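Local structure of uncharacterized protein Q99UF4 (Staphylococcus aureus, 3B2N) at residues D40-I45 with K74-K79; L55-P60 with D101-K106; E66-I71 with I78-V83. The protein is probably a DNA-binding response regulator of the LuxR family that acts in transcription control, here represented by its CheY-like receiver domain. All coordinates share one frame; numbering follows the deposited sequence.

Interaction 1: D40-I45 with K74-K79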
loop_
_atom_site.group_PDB
_atom_site.type_symbol
_atom_site.label_atom_id
_atom_site.label_comp_id
_atom_site.label_asym_id
_atom_site.label_seq_id
_atom_site.Cartn_x
_atom_site.Cartn_y
_atom_site.Cartn_z
ATOM N N ASP A 40 -3.282 -12.835 0.760
ATOM C CA ASP A 40 -3.567 -12.521 2.161
ATOM C C ASP A 40 -4.077 -11.083 2.336
ATOM O O ASP A 40 -5.154 -10.876 2.898
ATOM C CB ASP A 40 -2.307 -12.765 3.012
ATOM C CG ASP A 40 -2.599 -12.752 4.502
ATOM O OD1 ASP A 40 -3.755 -13.033 4.846
ATOM O OD2 ASP A 40 -1.685 -12.446 5.328
ATOM N N ALA A 41 -3.315 -10.104 1.822
ATOM C CA ALA A 41 -3.720 -8.695 1.833
ATOM C C ALA A 41 -5.138 -8.501 1.263
ATOM O O ALA A 41 -5.948 -7.827 1.867
ATOM C CB ALA A 41 -2.718 -7.825 1.050
ATOM N N MET A 42 -5.426 -9.080 0.104
ATOM C CA MET A 42 -6.733 -8.892 -0.540
ATOM C C MET A 42 -7.861 -9.361 0.370
ATOM O O MET A 42 -8.870 -8.685 0.481
ATOM C CB MET A 42 -6.788 -9.600 -1.901
ATOM C CG MET A 42 -7.975 -9.206 -2.860
ATOM S SD MET A 42 -8.036 -7.434 -3.320
ATOM C CE MET A 42 -9.553 -6.908 -2.511
ATOM N N LYS A 43 -7.655 -10.504 1.047
ATOM C CA LYS A 43 -8.620 -11.018 2.000
ATOM C C LYS A 43 -8.759 -10.096 3.218
ATOM O O LYS A 43 -9.866 -9.765 3.616
ATOM C CB LYS A 43 -8.299 -12.469 2.440
ATOM C CG LYS A 43 -8.197 -13.566 1.335
ATOM C CD LYS A 43 -9.143 -13.419 0.110
ATOM C CE LYS A 43 -10.665 -13.543 0.421
ATOM N NZ LYS A 43 -11.263 -14.936 0.359
ATOM N N LEU A 44 -7.638 -9.677 3.797
ATOM C CA LEU A 44 -7.649 -8.708 4.903
ATOM C C LEU A 44 -8.377 -7.413 4.502
ATOM O O LEU A 44 -9.210 -6.907 5.239
ATOM C CB LEU A 44 -6.218 -8.403 5.361
ATOM C CG LEU A 44 -5.523 -9.587 6.021
ATOM C CD1 LEU A 44 -4.018 -9.475 5.931
ATOM C CD2 LEU A 44 -5.977 -9.698 7.460
ATOM N N ILE A 45 -8.060 -6.893 3.331
ATOM C CA ILE A 45 -8.721 -5.693 2.817
ATOM C C ILE A 45 -10.254 -5.843 2.763
ATOM O O ILE A 45 -10.984 -4.974 3.239
ATOM C CB ILE A 45 -8.112 -5.299 1.438
ATOM C CG1 ILE A 45 -6.659 -4.827 1.608
ATOM C CG2 ILE A 45 -8.927 -4.217 0.700
ATOM C CD1 ILE A 45 -5.869 -4.816 0.286
ATOM N N LYS A 74 -13.729 -3.811 -8.138
ATOM C CA LYS A 74 -14.832 -3.906 -7.186
ATOM C C LYS A 74 -15.295 -2.575 -6.644
ATOM O O LYS A 74 -16.154 -2.541 -5.769
ATOM C CB LYS A 74 -14.447 -4.773 -5.998
ATOM C CG LYS A 74 -14.141 -6.201 -6.332
ATOM C CD LYS A 74 -13.849 -6.918 -5.046
ATOM C CE LYS A 74 -14.257 -8.378 -5.119
ATOM N NZ LYS A 74 -13.045 -9.233 -5.038
ATOM N N HIS A 75 -14.689 -1.488 -7.106
ATOM C CA HIS A 75 -15.087 -0.136 -6.678
ATOM C C HIS A 75 -15.052 0.100 -5.172
ATOM O O HIS A 75 -15.923 0.777 -4.633
ATOM C CB HIS A 75 -16.483 0.203 -7.230
ATOM C CG HIS A 75 -16.502 0.289 -8.716
ATOM N ND1 HIS A 75 -15.869 1.306 -9.401
ATOM C CD2 HIS A 75 -17.021 -0.538 -9.656
ATOM C CE1 HIS A 75 -16.015 1.114 -10.697
ATOM N NE2 HIS A 75 -16.730 0.014 -10.881
ATOM N N LEU A 76 -14.060 -0.464 -4.503
ATOM C CA LEU A 76 -13.926 -0.286 -3.083
ATOM C C LEU A 76 -13.463 1.123 -2.774
ATOM O O LEU A 76 -12.652 1.700 -3.501
ATOM C CB LEU A 76 -12.936 -1.296 -2.522
ATOM C CG LEU A 76 -13.257 -2.773 -2.737
ATOM C CD1 LEU A 76 -12.214 -3.647 -2.004
ATOM C CD2 LEU A 76 -14.716 -3.083 -2.320
ATOM N N ASN A 77 -14.004 1.667 -1.695
ATOM C CA ASN A 77 -13.682 2.998 -1.228
ATOM C C ASN A 77 -12.335 3.034 -0.452
ATOM O O ASN A 77 -12.292 3.190 0.769
ATOM C CB ASN A 77 -14.834 3.493 -0.355
ATOM C CG ASN A 77 -14.733 4.942 -0.055
ATOM O OD1 ASN A 77 -14.244 5.717 -0.873
ATOM N ND2 ASN A 77 -15.184 5.336 1.126
ATOM N N ILE A 78 -11.244 2.878 -1.182
ATOM C CA ILE A 78 -9.939 2.620 -0.572
ATOM C C ILE A 78 -8.900 3.366 -1.368
ATOM O O ILE A 78 -8.857 3.204 -2.583
ATOM C CB ILE A 78 -9.550 1.103 -0.561
ATOM C CG1 ILE A 78 -10.668 0.275 0.078
ATOM C CG2 ILE A 78 -8.136 0.879 0.197
ATOM C CD1 ILE A 78 -10.338 -1.220 0.332
ATOM N N LYS A 79 -8.094 4.183 -0.686
ATOM C CA LYS A 79 -6.933 4.829 -1.312
ATOM C C LYS A 79 -5.776 3.820 -1.398
ATOM O O LYS A 79 -5.555 3.008 -0.470
ATOM C CB LYS A 79 -6.518 6.083 -0.545
ATOM C CG LYS A 79 -7.646 7.098 -0.291
ATOM C CD LYS A 79 -8.112 7.645 -1.589
ATOM C CE LYS A 79 -8.979 8.881 -1.383
ATOM N NZ LYS A 79 -9.563 9.213 -2.702
#
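I45 and I78 meet where helix 38-48 faces the loop that leads into strand 79-84. Both belong to the CheY-like receiver fold, a five-stranded parallel sheet flanked by helices. The tight part of the contact lies here. I45 CG2 sits 3.3 Å from I78 CD1, closer than carbons usually pack. The two side chains cross obliquely, and the touching is done by one methyl of each. I45 has CG2 anti to its backbone N, with CG1 beside that N (chi1 -68°), and the CG2 branch is the one presented to the loop. I78 reaches it with an extended CG1-CD1 arm (chi2 -172°). Both residues are buried, and both also lean on V53 of strand 52-55.

L76 makes a looser contact one step outward. Its CD1 is 4.3 Å from I45 CG2 and 4.2 Å from M42 CE, so it spans two residues one helical turn apart. M42 points its first bond across the contact rather than into it. The bend at CG and SD then carries CE to L76, while the chain also rests on V67 and E70 of helix 64-73.

The outer side is polar and open to solvent. K74 is exposed, and K74 NZ stays 4.9 Å from M42 CE. Its NZ makes salt bridges with E70 and with E46, which ties the end of helix 64-73 to helix 38-48 at the exposed edge of the contact. H75 ends helix 64-73 with positive phi in a Schellman motif. After this turn L76 and I78 point toward helix 38-48. The other branch of I45, CG1-CD1, packs on helix 64-73, with I45 CD1 3.8 Å from V67 CG1.

Interaction 2: L55-P60 with D101-K106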
loop_
_atom_site.group_PDB
_atom_site.type_symbol
_atom_site.label_atom_id
_atom_site.label_comp_id
_atom_site.label_asym_id
_atom_site.label_seq_id
_atom_site.Cartn_x
_atom_site.Cartn_y
_atom_site.Cartn_z
ATOM N N LEU A 55 0.996 -1.008 -0.651
ATOM C CA LEU A 55 1.201 -2.268 -1.340
ATOM C C LEU A 55 2.572 -2.250 -2.000
ATOM O O LEU A 55 2.895 -1.316 -2.775
ATOM C CB LEU A 55 0.131 -2.428 -2.451
ATOM C CG LEU A 55 -1.213 -3.142 -2.296
ATOM C CD1 LEU A 55 -1.692 -3.267 -0.898
ATOM C CD2 LEU A 55 -2.255 -2.496 -3.153
ATOM N N ASP A 56 3.374 -3.256 -1.676
ATOM C CA ASP A 56 4.597 -3.561 -2.428
ATOM C C ASP A 56 4.129 -4.184 -3.775
ATOM O O ASP A 56 2.994 -4.617 -3.877
ATOM C CB ASP A 56 5.430 -4.554 -1.575
ATOM C CG ASP A 56 6.796 -4.869 -2.146
ATOM O OD1 ASP A 56 7.304 -4.152 -3.071
ATOM O OD2 ASP A 56 7.363 -5.882 -1.677
ATOM N N ILE A 57 4.971 -4.196 -4.808
ATOM C CA ILE A 57 4.575 -4.829 -6.074
ATOM C C ILE A 57 4.840 -6.312 -6.044
ATOM O O ILE A 57 3.930 -7.110 -6.059
ATOM C CB ILE A 57 5.284 -4.249 -7.270
ATOM C CG1 ILE A 57 4.950 -2.765 -7.398
ATOM C CG2 ILE A 57 4.885 -5.054 -8.566
ATOM C CD1 ILE A 57 5.433 -2.099 -8.698
ATOM N N GLU A 58 6.085 -6.715 -5.988
ATOM C CA GLU A 58 6.337 -8.106 -6.226
ATOM C C GLU A 58 6.208 -8.900 -4.930
ATOM O O GLU A 58 7.089 -8.836 -4.090
ATOM C CB GLU A 58 7.729 -8.239 -6.821
ATOM C CG GLU A 58 8.094 -9.598 -7.339
ATOM C CD GLU A 58 9.378 -9.478 -8.119
ATOM O OE1 GLU A 58 9.558 -8.384 -8.717
ATOM O OE2 GLU A 58 10.197 -10.436 -8.112
ATOM N N MET A 59 5.097 -9.618 -4.772
ATOM C CA MET A 59 4.776 -10.370 -3.539
ATOM C C MET A 59 4.226 -11.703 -3.985
ATOM O O MET A 59 3.728 -11.837 -5.132
ATOM C CB MET A 59 3.712 -9.672 -2.661
ATOM C CG MET A 59 4.045 -8.353 -2.013
ATOM S SD MET A 59 2.710 -7.708 -0.925
ATOM C CE MET A 59 1.360 -7.293 -2.031
ATOM N N PRO A 60 4.343 -12.730 -3.113
ATOM C CA PRO A 60 3.724 -14.019 -3.482
ATOM C C PRO A 60 2.193 -13.910 -3.433
ATOM O O PRO A 60 1.689 -12.970 -2.826
ATOM C CB PRO A 60 4.269 -14.994 -2.411
ATOM C CG PRO A 60 4.714 -14.091 -1.222
ATOM C CD PRO A 60 5.102 -12.775 -1.844
ATOM N N ASP A 101 -3.490 5.595 -6.352
ATOM C CA ASP A 101 -3.538 6.970 -5.846
ATOM C C ASP A 101 -2.153 7.612 -5.721
ATOM O O ASP A 101 -1.997 8.819 -5.974
ATOM C CB ASP A 101 -4.302 7.024 -4.532
ATOM C CG ASP A 101 -5.739 6.625 -4.722
ATOM O OD1 ASP A 101 -6.407 7.324 -5.481
ATOM O OD2 ASP A 101 -6.172 5.585 -4.202
ATOM N N ALA A 102 -1.150 6.818 -5.358
ATOM C CA ALA A 102 0.211 7.323 -5.370
ATOM C C ALA A 102 1.202 6.189 -5.620
ATOM O O ALA A 102 0.967 5.042 -5.235
ATOM C CB ALA A 102 0.540 8.081 -4.062
ATOM N N TYR A 103 2.316 6.509 -6.272
ATOM C CA TYR A 103 3.363 5.537 -6.527
ATOM C C TYR A 103 4.609 6.081 -5.816
ATOM O O TYR A 103 5.105 7.127 -6.167
ATOM C CB TYR A 103 3.607 5.476 -8.024
ATOM C CG TYR A 103 4.470 4.324 -8.487
ATOM C CD1 TYR A 103 3.907 3.074 -8.779
ATOM C CD2 TYR A 103 5.843 4.486 -8.677
ATOM C CE1 TYR A 103 4.689 2.020 -9.254
ATOM C CE2 TYR A 103 6.630 3.432 -9.124
ATOM C CZ TYR A 103 6.043 2.219 -9.399
ATOM O OH TYR A 103 6.797 1.207 -9.861
ATOM N N VAL A 104 5.105 5.386 -4.814
ATOM C CA VAL A 104 6.212 5.916 -4.025
ATOM C C VAL A 104 7.414 4.980 -4.103
ATOM O O VAL A 104 7.311 3.770 -3.789
ATOM C CB VAL A 104 5.758 6.113 -2.561
ATOM C CG1 VAL A 104 6.933 6.546 -1.643
ATOM C CG2 VAL A 104 4.646 7.157 -2.521
ATOM N N LEU A 105 8.554 5.531 -4.510
ATOM C CA LEU A 105 9.796 4.755 -4.539
ATOM C C LEU A 105 10.392 4.653 -3.152
ATOM O O LEU A 105 10.315 5.605 -2.384
ATOM C CB LEU A 105 10.817 5.473 -5.418
ATOM C CG LEU A 105 11.247 5.032 -6.806
ATOM C CD1 LEU A 105 10.145 4.451 -7.615
ATOM C CD2 LEU A 105 11.852 6.244 -7.494
ATOM N N LYS A 106 11.071 3.539 -2.859
ATOM C CA LYS A 106 11.757 3.393 -1.555
ATOM C C LYS A 106 13.020 4.235 -1.427
ATOM O O LYS A 106 13.718 4.117 -0.424
ATOM C CB LYS A 106 12.008 1.910 -1.228
ATOM C CG LYS A 106 10.641 1.187 -1.143
ATOM C CD LYS A 106 10.786 -0.272 -0.779
ATOM C CE LYS A 106 9.444 -0.979 -0.695
ATOM N NZ LYS A 106 9.725 -2.465 -0.614
HETATM O O HOH W 1 9.766 -3.247 -3.353
#
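D56 places CG anti to its backbone N (chi1 -174°), and K106 runs out fully extended beyond CG. The first side-chain bond of D56 points away from segment 101-106, yet the two side chains cross at about a right angle and bring their charged ends near each other. D56 OD1 to K106 NZ is 3.8 Å, a long salt bridge. A water closes it. It donates to D56 OD1 at 2.6 Å and accepts from K106 NZ at 2.8 Å. The I57 N-H also makes a weak bond to D56 OD1. The backbone N of D11 donates to D56 OD2. E10 OE1 makes a salt bridge with K106 NZ and also comes close to D56 OD2, so K106 bridges the gathered acids.

Y103 has CG anti to its backbone N (chi1 -169°), which swings the ring toward I57. I57 CD1 approaches the ring obliquely, 3.8 Å from Y103 OH and 4.2 Å from Y103 CE1. F92 packs edge-to-face with Y103, and Y103 OH is weakly bonded to F86 O.

D56, K106, E10 and D11 are consistent with the acidic phosphorylation pocket of receiver domains, in which D56 is probably the phosphoacceptor and Y103 probably corresponds to the switch aromatic.

Interaction 3: E66-I71 with I78-V83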
loop_
_atom_site.group_PDB
_atom_site.type_symbol
_atom_site.label_atom_id
_atom_site.label_comp_id
_atom_site.label_asym_id
_atom_site.label_seq_id
_atom_site.Cartn_x
_atom_site.Cartn_y
_atom_site.Cartn_z
ATOM N N GLU A 66 -1.858 -6.503 -9.081
ATOM C CA GLU A 66 -3.076 -7.332 -9.096
ATOM C C GLU A 66 -4.062 -6.995 -7.945
ATOM O O GLU A 66 -5.264 -7.010 -8.126
ATOM C CB GLU A 66 -2.698 -8.805 -9.042
ATOM C CG GLU A 66 -1.933 -9.245 -10.268
ATOM C CD GLU A 66 -1.297 -10.606 -10.124
ATOM O OE1 GLU A 66 -0.722 -10.958 -9.057
ATOM O OE2 GLU A 66 -1.358 -11.344 -11.128
ATOM N N VAL A 67 -3.546 -6.726 -6.755
ATOM C CA VAL A 67 -4.405 -6.298 -5.646
ATOM C C VAL A 67 -5.062 -4.934 -6.006
ATOM O O VAL A 67 -6.259 -4.769 -5.859
ATOM C CB VAL A 67 -3.620 -6.187 -4.323
ATOM C CG1 VAL A 67 -4.484 -5.565 -3.191
ATOM C CG2 VAL A 67 -3.085 -7.584 -3.876
ATOM N N LEU A 68 -4.271 -3.968 -6.474
ATOM C CA LEU A 68 -4.817 -2.676 -6.913
ATOM C C LEU A 68 -5.896 -2.894 -7.970
ATOM O O LEU A 68 -7.002 -2.344 -7.859
ATOM C CB LEU A 68 -3.688 -1.776 -7.466
ATOM C CG LEU A 68 -4.090 -0.583 -8.367
ATOM C CD1 LEU A 68 -4.884 0.447 -7.556
ATOM C CD2 LEU A 68 -2.846 0.068 -8.917
ATOM N N ALA A 69 -5.603 -3.714 -8.976
ATOM C CA ALA A 69 -6.595 -3.961 -10.020
ATOM C C ALA A 69 -7.896 -4.500 -9.442
ATOM O O ALA A 69 -8.978 -4.097 -9.878
ATOM C CB ALA A 69 -6.059 -4.887 -11.135
ATOM N N GLU A 70 -7.800 -5.394 -8.449
ATOM C CA GLU A 70 -9.030 -6.008 -7.928
ATOM C C GLU A 70 -9.838 -5.029 -7.097
ATOM O O GLU A 70 -11.068 -5.033 -7.153
ATOM C CB GLU A 70 -8.744 -7.271 -7.103
ATOM C CG GLU A 70 -9.976 -8.130 -6.917
ATOM C CD GLU A 70 -9.682 -9.394 -6.153
ATOM O OE1 GLU A 70 -8.581 -9.969 -6.343
ATOM O OE2 GLU A 70 -10.555 -9.824 -5.361
ATOM N N ILE A 71 -9.150 -4.201 -6.308
ATOM C CA ILE A 71 -9.822 -3.139 -5.518
ATOM C C ILE A 71 -10.593 -2.204 -6.464
ATOM O O ILE A 71 -11.723 -1.743 -6.144
ATOM C CB ILE A 71 -8.763 -2.338 -4.714
ATOM C CG1 ILE A 71 -8.158 -3.217 -3.635
ATOM C CG2 ILE A 71 -9.350 -1.048 -4.034
ATOM C CD1 ILE A 71 -6.902 -2.598 -3.017
ATOM N N ILE A 78 -11.244 2.878 -1.182
ATOM C CA ILE A 78 -9.939 2.620 -0.572
ATOM C C ILE A 78 -8.900 3.366 -1.368
ATOM O O ILE A 78 -8.857 3.204 -2.583
ATOM C CB ILE A 78 -9.550 1.103 -0.561
ATOM C CG1 ILE A 78 -10.668 0.275 0.078
ATOM C CG2 ILE A 78 -8.136 0.879 0.197
ATOM C CD1 ILE A 78 -10.338 -1.220 0.332
ATOM N N LYS A 79 -8.094 4.183 -0.686
ATOM C CA LYS A 79 -6.933 4.829 -1.312
ATOM C C LYS A 79 -5.776 3.820 -1.398
ATOM O O LYS A 79 -5.555 3.008 -0.470
ATOM C CB LYS A 79 -6.518 6.083 -0.545
ATOM C CG LYS A 79 -7.646 7.098 -0.291
ATOM C CD LYS A 79 -8.112 7.645 -1.589
ATOM C CE LYS A 79 -8.979 8.881 -1.383
ATOM N NZ LYS A 79 -9.563 9.213 -2.702
ATOM N N VAL A 80 -5.062 3.816 -2.516
ATOM C CA VAL A 80 -4.058 2.767 -2.689
ATOM C C VAL A 80 -2.739 3.421 -3.027
ATOM O O VAL A 80 -2.634 4.153 -4.040
ATOM C CB VAL A 80 -4.433 1.741 -3.830
ATOM C CG1 VAL A 80 -3.330 0.717 -3.993
ATOM C CG2 VAL A 80 -5.820 1.078 -3.608
ATOM N N ILE A 81 -1.727 3.125 -2.216
ATOM C CA ILE A 81 -0.382 3.602 -2.485
ATOM C C ILE A 81 0.525 2.399 -2.739
ATOM O O ILE A 81 0.614 1.510 -1.887
ATOM C CB ILE A 81 0.125 4.427 -1.290
ATOM C CG1 ILE A 81 -0.773 5.683 -1.185
ATOM C CG2 ILE A 81 1.634 4.775 -1.507
ATOM C CD1 ILE A 81 -1.054 6.119 0.159
ATOM N N ILE A 82 1.168 2.368 -3.901
ATOM C CA ILE A 82 2.203 1.410 -4.169
ATOM C C ILE A 82 3.549 1.967 -3.706
ATOM O O ILE A 82 3.849 3.137 -3.929
ATOM C CB ILE A 82 2.218 1.029 -5.636
ATOM C CG1 ILE A 82 0.871 0.371 -5.996
ATOM C CG2 ILE A 82 3.471 0.220 -6.025
ATOM C CD1 ILE A 82 0.933 -0.814 -6.835
ATOM N N VAL A 83 4.350 1.127 -3.040
ATOM C CA VAL A 83 5.636 1.556 -2.481
ATOM C C VAL A 83 6.595 0.482 -2.890
ATOM O O VAL A 83 6.417 -0.650 -2.455
ATOM C CB VAL A 83 5.558 1.624 -0.914
ATOM C CG1 VAL A 83 6.902 1.964 -0.298
ATOM C CG2 VAL A 83 4.621 2.635 -0.523
#
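V80, which packs against L68 and I71, gives its backbone N-H to D101 OD2. R72 NH1 forms a salt bridge with that same oxygen, so OD2 is gripped from two residues. R72 also uses NH2 to bond I78 O, so one guanidinium group links I78, just before the strand, to D101.

The contact itself is apolar and buried. L68 crosses V80 obliquely, with L68 CD1 at 3.9 Å from V80 CG1. L68 holds CG anti to its backbone N (chi1 161°), which carries both methyls toward the strand. Its other methyl, CD2, makes a looser contact of 4.4 Å with I82 CD1. I71 and V80 reach toward each other tip to tip, and I71 CD1 lies 3.9 Å from V80 CG2. The V80 side chain also touches V53 and L55 of the neighbouring strand.

Helix 64-73 is the connecting helix of a beta-alpha-beta unit between strands 52-55 and 79-84. Its segment 66-71 runs antiparallel to strand segment 79-83, at 168°, with axes 9.9 Å apart at closest approach.

I71 also meets I78, just before the strand begins. The two side chains cross at about a right angle, and I71 CG2 is 4.1 Å from I78 CB.

Overall arrangement
Interactions 1 and 3 are buried and purely apolar across their segments. Both use I78, from two helices: 38-48 in interaction 1 and 64-73 in interaction 3. Their centres are 7 Å apart. Interaction 2 is only partly buried, and its chemistry is mixed: a charged, water-bridged pair beside an aromatic contact. It lies at the C-terminal ends of strands 52-55 and 102-105, where receiver domains carry their active site. Strand 79-84 runs between those two strands, so interaction 3 packs the strand that separates the halves of interaction 2. A probable hydrogen bond from V104 N to I82 O joins the neighbouring strands of these two contacts.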